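Local atomic coordinates of ErfK/YbiS/YcfS/YnhG family protein (Xylanimonas cellulosilytica, PDB entry 4LPQ), a protein that probably acts as a peptidoglycan L,D-transpeptidase in cell wall biogenesis, this chain holding a putative peptidoglycan-binding domain and the L,D-transpeptidase catalytic domain. Residues L30-L35 with G75-P80; A48-Q53 with I108-S113. All coordinates share one frame; numbering follows the deposited sequence.

Contact 1: residues L30-L35 with G75-P80; sequences LGYFIL and GYRPTP
The ring of Tyr-32 meets the carbonyl oxygen of Tyr-76 at its edge, close to the ring plane. The phenol is the donor here: Tyr-32 OH lies 2.7 Å from Tyr-76 O. It approaches from above the carbonyl plane, 40° out of it, not along a lone pair. CB of Leu-30 also lies at the edge of the Tyr-32 ring. CD of Pro-78 comes within 3.6 Å of Tyr-32 OH, and CD2 of the Tyr-76 ring is 3.7 Å from the same oxygen. The phenol oxygen thus lies against the extended chain of residues 76-78.

The guanidinium of Arg-77 also works by its edge. Arg-77 NH1 donates to Leu-30 O at 2.8 Å, and the acceptor is almost exactly in the guanidinium plane. The N-H...O angle is 162°. The side chain is bent at chi3 (44°), which folds the guanidinium back toward the end of helix 18-30. NH2 bonds to Val-105 O, so one group ties two backbone carbonyls. With an alanine in place of Arg-77 both donors go, and Leu-30 O and Val-105 O would probably each lose this partner.

The remaining contact is apolar. The two methyls of Leu-30 rest against the backbone of Gly-75, with Leu-30 CD2 3.8 Å from Gly-75 CA. Gly-31 and Gly-75 each end a helix in a Schellman motif with positive phi.

The contact therefore joins the C-terminal ends of helices 18-30 and 66-74. Tyr-32 also packs edge-to-face on Phe-52 of helix 43-56 and touches Ile-108 of strand 104-110. Pro-78 reaches Ile-108 and Leu-98, where the linker meets the sheet of the catalytic domain.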
# COMPACT_ATOMS: atom_id res chain seq x y z
N LEU A 30 5.40 13.80 -3.23
CA LEU A 30 5.35 12.91 -4.35
C LEU A 30 4.13 12.00 -4.34
O LEU A 30 3.96 11.22 -5.31
CB LEU A 30 6.61 12.07 -4.41
CG LEU A 30 7.91 12.79 -4.73
CD1 LEU A 30 9.08 11.80 -4.58
CD2 LEU A 30 7.88 13.36 -6.10
N GLY A 31 3.30 12.06 -3.31
CA GLY A 31 2.08 11.29 -3.27
C GLY A 31 2.11 9.95 -2.60
O GLY A 31 1.13 9.22 -2.60
N TYR A 32 3.24 9.63 -1.95
CA TYR A 32 3.32 8.41 -1.18
C TYR A 32 2.59 8.67 0.12
O TYR A 32 2.81 9.68 0.77
CB TYR A 32 4.80 8.03 -0.96
CG TYR A 32 5.40 7.64 -2.29
CD1 TYR A 32 5.92 8.60 -3.16
CD2 TYR A 32 5.38 6.33 -2.76
CE1 TYR A 32 6.39 8.27 -4.39
CE2 TYR A 32 5.81 5.98 -4.04
CZ TYR A 32 6.34 6.97 -4.87
OH TYR A 32 6.81 6.58 -6.08
N PHE A 33 1.70 7.78 0.52
CA PHE A 33 0.78 8.08 1.62
C PHE A 33 1.49 8.19 2.94
O PHE A 33 2.11 7.24 3.43
CB PHE A 33 -0.26 6.96 1.73
CG PHE A 33 -1.27 7.24 2.82
CD1 PHE A 33 -2.25 8.17 2.62
CD2 PHE A 33 -1.12 6.70 4.04
CE1 PHE A 33 -3.11 8.51 3.67
CE2 PHE A 33 -1.96 6.99 5.04
CZ PHE A 33 -2.95 7.89 4.89
N ILE A 34 1.38 9.38 3.51
CA ILE A 34 1.96 9.73 4.81
C ILE A 34 1.21 10.99 5.27
O ILE A 34 1.04 11.97 4.51
CB ILE A 34 3.49 9.96 4.72
CG1 ILE A 34 4.12 10.05 6.10
CG2 ILE A 34 3.88 11.10 3.83
CD1 ILE A 34 5.66 10.07 6.01
N LEU A 35 0.82 11.02 6.49
CA LEU A 35 0.03 12.12 7.06
C LEU A 35 0.84 13.22 7.74
O LEU A 35 0.40 14.38 7.78
CB LEU A 35 -1.01 11.56 8.05
CG LEU A 35 -2.05 10.65 7.52
CD1 LEU A 35 -3.02 10.21 8.59
CD2 LEU A 35 -2.79 11.36 6.43
N GLY A 75 12.30 12.05 -8.18
CA GLY A 75 10.88 12.24 -8.06
C GLY A 75 10.09 11.05 -8.58
O GLY A 75 9.01 11.18 -9.10
N TYR A 76 10.58 9.82 -8.41
CA TYR A 76 9.98 8.65 -8.98
C TYR A 76 8.53 8.49 -8.52
O TYR A 76 8.23 8.47 -7.34
CB TYR A 76 10.69 7.35 -8.66
CG TYR A 76 10.06 6.16 -9.39
CD1 TYR A 76 10.33 5.92 -10.72
CD2 TYR A 76 9.02 5.48 -8.83
CE1 TYR A 76 9.62 4.96 -11.44
CE2 TYR A 76 8.30 4.53 -9.50
CZ TYR A 76 8.57 4.31 -10.79
OH TYR A 76 7.88 3.33 -11.48
N ARG A 77 7.64 8.35 -9.54
CA ARG A 77 6.22 8.02 -9.33
C ARG A 77 5.86 6.96 -10.36
O ARG A 77 6.24 7.08 -11.54
CB ARG A 77 5.32 9.19 -9.48
CG ARG A 77 5.46 10.19 -8.33
CD ARG A 77 4.91 11.54 -8.65
NE ARG A 77 3.63 11.55 -9.32
CZ ARG A 77 2.40 11.52 -8.77
NH1 ARG A 77 2.18 11.38 -7.51
NH2 ARG A 77 1.40 11.63 -9.56
N PRO A 78 5.06 5.95 -9.97
CA PRO A 78 4.67 4.95 -10.96
C PRO A 78 3.66 5.55 -12.01
O PRO A 78 2.96 6.51 -11.68
CB PRO A 78 4.04 3.88 -10.12
CG PRO A 78 3.66 4.51 -8.90
CD PRO A 78 4.51 5.68 -8.64
N THR A 79 3.68 4.96 -13.20
CA THR A 79 2.74 5.35 -14.25
C THR A 79 1.51 4.44 -14.20
O THR A 79 1.70 3.21 -14.28
CB THR A 79 3.41 5.25 -15.62
OG1 THR A 79 4.54 6.12 -15.66
CG2 THR A 79 2.50 5.59 -16.69
N PRO A 80 0.32 4.99 -14.06
CA PRO A 80 -0.86 4.10 -13.96
C PRO A 80 -1.19 3.53 -15.37
O PRO A 80 -0.75 4.10 -16.42
CB PRO A 80 -1.95 4.99 -13.53
CG PRO A 80 -1.53 6.34 -13.98
CD PRO A 80 -0.04 6.39 -14.02

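Contact 2: residues A48-Q53 with I108-S113; sequences AVWAFQ and IINASS
Apolar packing centres on Ala-51, whose CB points toward strand 108-110. Ala-51 CB sits 3.7 Å from Asn-110 N and 4.0 Å from Asn-110 CB. Ala-51 CB also meets Ile-108 CG2 at 4.3 Å; Ile-108 and Asn-110 both face the helix, and Ile-109 points away. The small methyl allows a close approach: the helix and strand axes come within 6.8 Å, crossing at 111°.

The second kind of contact is between the Asn-110 amide and Trp-50. CG of Asn-110 is anti to the backbone N (chi1 -175°), which brings the amide up to Trp-50, its plane turned 51° from the indole. Asn-110 OD1 lies 3.8 Å from Trp-50 CB. Asn-110 ND2 lies at the indole edge, near its plane, 3.9 Å from Trp-50 CE3.

The polar bonds of this amide go to residues beyond the two segments. OD1 accepts from Lys-54 NZ, one turn beyond Trp-50 on helix 43-56, and ND2 donates to Ile-172 O. This buried amide is thereby fixed at both ends.

This is a helix-on-strand domain interface. It seats a helix of the putative peptidoglycan-binding domain against a strand of the YkuD-type catalytic domain.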
# COMPACT_ATOMS: atom_id res chain seq x y z
N ALA A 48 5.30 4.33 4.13
CA ALA A 48 5.55 5.19 2.96
C ALA A 48 6.87 4.90 2.29
O ALA A 48 7.00 4.90 1.07
CB ALA A 48 5.48 6.65 3.35
N VAL A 49 7.94 4.67 3.12
CA VAL A 49 9.23 4.28 2.53
C VAL A 49 9.19 2.99 1.76
O VAL A 49 9.76 2.87 0.69
CB VAL A 49 10.36 4.30 3.60
CG1 VAL A 49 11.69 3.80 3.05
CG2 VAL A 49 10.55 5.71 4.17
N TRP A 50 8.53 2.00 2.34
CA TRP A 50 8.36 0.72 1.65
C TRP A 50 7.61 0.92 0.36
O TRP A 50 7.97 0.37 -0.66
CB TRP A 50 7.66 -0.26 2.53
CG TRP A 50 8.51 -0.87 3.63
CD1 TRP A 50 9.86 -0.91 3.73
CD2 TRP A 50 8.03 -1.58 4.78
NE1 TRP A 50 10.27 -1.62 4.83
CE2 TRP A 50 9.17 -2.05 5.52
CE3 TRP A 50 6.78 -1.88 5.25
CZ2 TRP A 50 9.04 -2.75 6.70
CZ3 TRP A 50 6.63 -2.60 6.41
CH2 TRP A 50 7.75 -3.03 7.12
N ALA A 51 6.54 1.75 0.37
CA ALA A 51 5.82 2.02 -0.89
C ALA A 51 6.72 2.63 -1.91
O ALA A 51 6.65 2.33 -3.09
CB ALA A 51 4.68 2.92 -0.61
N PHE A 52 7.58 3.55 -1.48
CA PHE A 52 8.50 4.20 -2.38
C PHE A 52 9.50 3.27 -3.00
O PHE A 52 9.74 3.23 -4.19
CB PHE A 52 9.20 5.35 -1.68
CG PHE A 52 10.09 6.12 -2.64
CD1 PHE A 52 9.54 7.02 -3.51
CD2 PHE A 52 11.41 5.85 -2.75
CE1 PHE A 52 10.28 7.58 -4.51
CE2 PHE A 52 12.20 6.46 -3.74
CZ PHE A 52 11.62 7.31 -4.67
N GLN A 53 10.16 2.49 -2.13
CA GLN A 53 11.15 1.50 -2.59
C GLN A 53 10.49 0.51 -3.53
O GLN A 53 11.07 0.16 -4.56
CB GLN A 53 11.90 0.81 -1.45
CG GLN A 53 12.76 1.75 -0.64
CD GLN A 53 13.43 1.12 0.50
OE1 GLN A 53 12.87 0.32 1.24
NE2 GLN A 53 14.70 1.52 0.66
N ILE A 108 0.14 6.77 -3.68
CA ILE A 108 0.75 5.45 -3.71
C ILE A 108 0.71 4.92 -2.27
O ILE A 108 1.23 5.62 -1.38
CB ILE A 108 2.21 5.47 -4.22
CG1 ILE A 108 2.37 6.17 -5.55
CG2 ILE A 108 2.71 4.01 -4.28
CD1 ILE A 108 2.66 7.63 -5.47
N ILE A 109 0.19 3.70 -2.09
CA ILE A 109 -0.04 3.14 -0.77
C ILE A 109 0.66 1.78 -0.69
O ILE A 109 0.47 0.95 -1.62
CB ILE A 109 -1.57 3.06 -0.51
CG1 ILE A 109 -2.13 4.45 -0.31
CG2 ILE A 109 -1.89 2.20 0.68
CD1 ILE A 109 -3.62 4.55 -0.51
N ASN A 110 1.43 1.56 0.40
CA ASN A 110 2.01 0.24 0.57
C ASN A 110 0.90 -0.81 0.75
O ASN A 110 -0.04 -0.64 1.49
CB ASN A 110 2.89 0.27 1.81
CG ASN A 110 3.65 -1.02 2.03
OD1 ASN A 110 4.35 -1.46 1.13
ND2 ASN A 110 3.48 -1.61 3.21
N ALA A 111 1.06 -1.96 0.04
CA ALA A 111 0.08 -3.03 0.03
C ALA A 111 0.74 -4.39 0.22
O ALA A 111 1.94 -4.55 -0.02
CB ALA A 111 -0.78 -2.98 -1.27
N SER A 112 -0.06 -5.42 0.59
CA SER A 112 0.40 -6.75 0.60
C SER A 112 -0.74 -7.63 0.24
O SER A 112 -1.82 -7.59 0.82
CB SER A 112 0.97 -7.11 1.99
OG SER A 112 1.49 -8.43 2.04
N SER A 113 -0.51 -8.51 -0.77
CA SER A 113 -1.50 -9.40 -1.33
C SER A 113 -1.20 -10.87 -1.09
O SER A 113 -0.42 -11.18 -0.21
CB SER A 113 -1.74 -9.06 -2.80
OG SER A 113 -0.57 -9.37 -3.57

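In the fold
Both contacts lie where the helical N-terminal domain meets the catalytic domain, with centres 9 Å apart. Contact 2 is the more central and is buried. Contact 1 is only partly buried and lies farther from the chain centre. Their chemistry differs accordingly. Contact 1 joins loops through side-chain donors on backbone carbonyls. Contact 2 packs a helix on a strand through small apolar groups and an amide. Strand 104-110 supplies one side of contact 2 and borders contact 1: the backbone of Gly-31 and Phe-33 probably hydrogen-bonds to Ile-108. Tyr-32 on Phe-52 and Phe-33 O on Ala-48 also link the two.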